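Local coordinates for NanU sialic acid binding protein (PDB 4L7T) that binds sialic acid with high affinity and, as a SusD-family protein, probably works at the outer membrane of Bacteroides fragilis, at residues I385-D390 with M465-R470. Sequence-based numbering, arbitrary orientation.
Sequences IYRYAD and MFEGKR
Arg387 places CG between its own N and carbonyl carbon (chi1 57°), then runs extended to NE and meets the extended end of Glu467 at about a right angle. The result is a side-on, two-pronged salt bridge. NE of Arg387 donates to OE1 of Glu467 at 2.9 Å and NH2 of Arg387 to OE2 of Glu467 at 2.7 Å, both nearly straight. Each oxygen offers its syn lone pair; the guanidinium and carboxylate planes lie 19° apart, and the two bonds together restrain the rotation of both groups. Lys365 also pairs with OE2, and Glu266 and Glu463 take the far nitrogen, NH1.

Lys469 bends at chi2 (-52°) and is extended beyond it, which carries its NZ to the O of Ile385, in the carbonyl plane, at 2.8 Å. Asp390 approaches from the opposite direction; its OD2 lies 3.6 Å from NZ of Lys469, a long salt bridge, and a water bridges the two, accepting from NZ and donating to OD2. Arg460, from helix 452-463, holds the other oxygen, OD1.

Near the centre of this largely helical SusD-family fold, the loop between helices 452-463 and 470-477 is thus tied to the junction of strand 383-387 and helix 388-401 by polar bonds. Each carboxylate has basic partners in this mostly buried contact, which probably favours the ionised forms.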
# COMPACT_ATOMS: atom_id res chain seq x y z
N ILE A 385 -2.13 -4.10 -3.68
CA ILE A 385 -2.50 -2.68 -3.64
C ILE A 385 -3.93 -2.51 -3.15
O ILE A 385 -4.19 -1.70 -2.25
CB ILE A 385 -2.36 -2.04 -5.10
CG1 ILE A 385 -0.89 -2.19 -5.57
CG2 ILE A 385 -2.84 -0.64 -5.15
CD1 ILE A 385 0.22 -1.42 -4.69
N TYR A 386 -4.86 -3.30 -3.74
CA TYR A 386 -6.27 -3.22 -3.34
C TYR A 386 -6.80 -4.61 -3.14
O TYR A 386 -6.65 -5.51 -4.03
CB TYR A 386 -7.13 -2.59 -4.42
CG TYR A 386 -6.87 -1.12 -4.64
CD1 TYR A 386 -6.72 -0.24 -3.60
CD2 TYR A 386 -6.83 -0.60 -5.96
CE1 TYR A 386 -6.54 1.11 -3.80
CE2 TYR A 386 -6.65 0.76 -6.16
CZ TYR A 386 -6.51 1.61 -5.08
OH TYR A 386 -6.35 2.97 -5.37
N ARG A 387 -7.37 -4.83 -1.94
CA ARG A 387 -8.11 -6.10 -1.76
C ARG A 387 -9.43 -5.90 -1.13
O ARG A 387 -9.75 -4.79 -0.77
CB ARG A 387 -7.31 -7.09 -1.02
CG ARG A 387 -6.86 -6.69 0.25
CD ARG A 387 -5.79 -7.73 0.71
NE ARG A 387 -5.19 -7.36 2.06
CZ ARG A 387 -5.75 -7.61 3.25
NH1 ARG A 387 -6.99 -8.20 3.35
NH2 ARG A 387 -5.13 -7.18 4.36
N TYR A 388 -10.28 -6.92 -1.21
CA TYR A 388 -11.67 -6.73 -0.87
C TYR A 388 -11.86 -6.23 0.59
O TYR A 388 -12.81 -5.42 0.79
CB TYR A 388 -12.49 -8.00 -1.10
CG TYR A 388 -14.00 -7.82 -1.01
CD1 TYR A 388 -14.61 -6.70 -1.64
CD2 TYR A 388 -14.76 -8.74 -0.32
CE1 TYR A 388 -16.04 -6.51 -1.60
CE2 TYR A 388 -16.19 -8.56 -0.23
CZ TYR A 388 -16.77 -7.44 -0.89
OH TYR A 388 -18.17 -7.35 -0.83
N ALA A 389 -11.02 -6.68 1.56
CA ALA A 389 -11.21 -6.08 2.90
C ALA A 389 -11.05 -4.53 2.87
O ALA A 389 -11.70 -3.85 3.66
CB ALA A 389 -10.26 -6.76 3.90
N ASP A 390 -10.20 -3.99 1.99
CA ASP A 390 -10.01 -2.51 1.89
C ASP A 390 -11.29 -1.87 1.33
O ASP A 390 -11.77 -0.84 1.84
CB ASP A 390 -8.80 -2.35 0.98
CG ASP A 390 -8.20 -0.94 0.95
OD1 ASP A 390 -8.69 -0.01 1.64
OD2 ASP A 390 -7.20 -0.75 0.17
N MET A 465 -1.32 -4.01 8.20
CA MET A 465 0.12 -3.76 8.57
C MET A 465 0.97 -4.27 7.45
O MET A 465 0.74 -5.36 6.87
CB MET A 465 0.52 -4.58 9.83
CG MET A 465 -0.20 -4.31 11.07
SD MET A 465 0.65 -5.10 12.54
CE MET A 465 2.16 -4.48 12.34
N PHE A 466 2.03 -3.53 7.14
CA PHE A 466 2.93 -3.89 6.00
C PHE A 466 2.30 -3.78 4.60
O PHE A 466 2.86 -4.31 3.61
CB PHE A 466 3.64 -5.25 6.21
CG PHE A 466 4.02 -5.49 7.63
CD1 PHE A 466 5.06 -4.70 8.23
CD2 PHE A 466 3.32 -6.41 8.41
CE1 PHE A 466 5.37 -4.88 9.53
CE2 PHE A 466 3.62 -6.58 9.70
CZ PHE A 466 4.68 -5.82 10.28
N GLU A 467 1.15 -3.11 4.49
CA GLU A 467 0.50 -2.89 3.23
C GLU A 467 0.42 -1.46 2.77
O GLU A 467 -0.31 -1.15 1.83
CB GLU A 467 -0.88 -3.62 3.20
CG GLU A 467 -0.78 -5.14 3.20
CD GLU A 467 -2.17 -5.77 3.23
OE1 GLU A 467 -2.81 -5.72 2.13
OE2 GLU A 467 -2.57 -6.28 4.32
N GLY A 468 1.19 -0.53 3.41
CA GLY A 468 1.28 0.86 2.91
C GLY A 468 0.05 1.69 3.03
O GLY A 468 -0.19 2.54 2.20
N LYS A 469 -0.64 1.51 4.13
CA LYS A 469 -1.90 2.22 4.38
C LYS A 469 -1.86 3.23 5.57
O LYS A 469 -2.54 4.26 5.47
CB LYS A 469 -3.06 1.26 4.71
CG LYS A 469 -3.34 0.19 3.62
CD LYS A 469 -3.48 0.84 2.29
CE LYS A 469 -3.76 -0.24 1.20
NZ LYS A 469 -3.73 0.25 -0.29
N ARG A 470 -1.17 2.91 6.66
CA ARG A 470 -1.39 3.59 7.99
C ARG A 470 -1.19 5.13 7.86
O ARG A 470 -1.97 5.90 8.45
CB ARG A 470 -0.47 2.96 9.03
CG ARG A 470 -0.60 3.61 10.46
CD ARG A 470 -1.99 3.58 11.05
NE ARG A 470 -1.83 3.93 12.47
CZ ARG A 470 -2.86 3.86 13.34
NH1 ARG A 470 -4.09 3.52 12.93
NH2 ARG A 470 -2.60 4.12 14.64
O HOH W 1 -6.25 1.69 0.18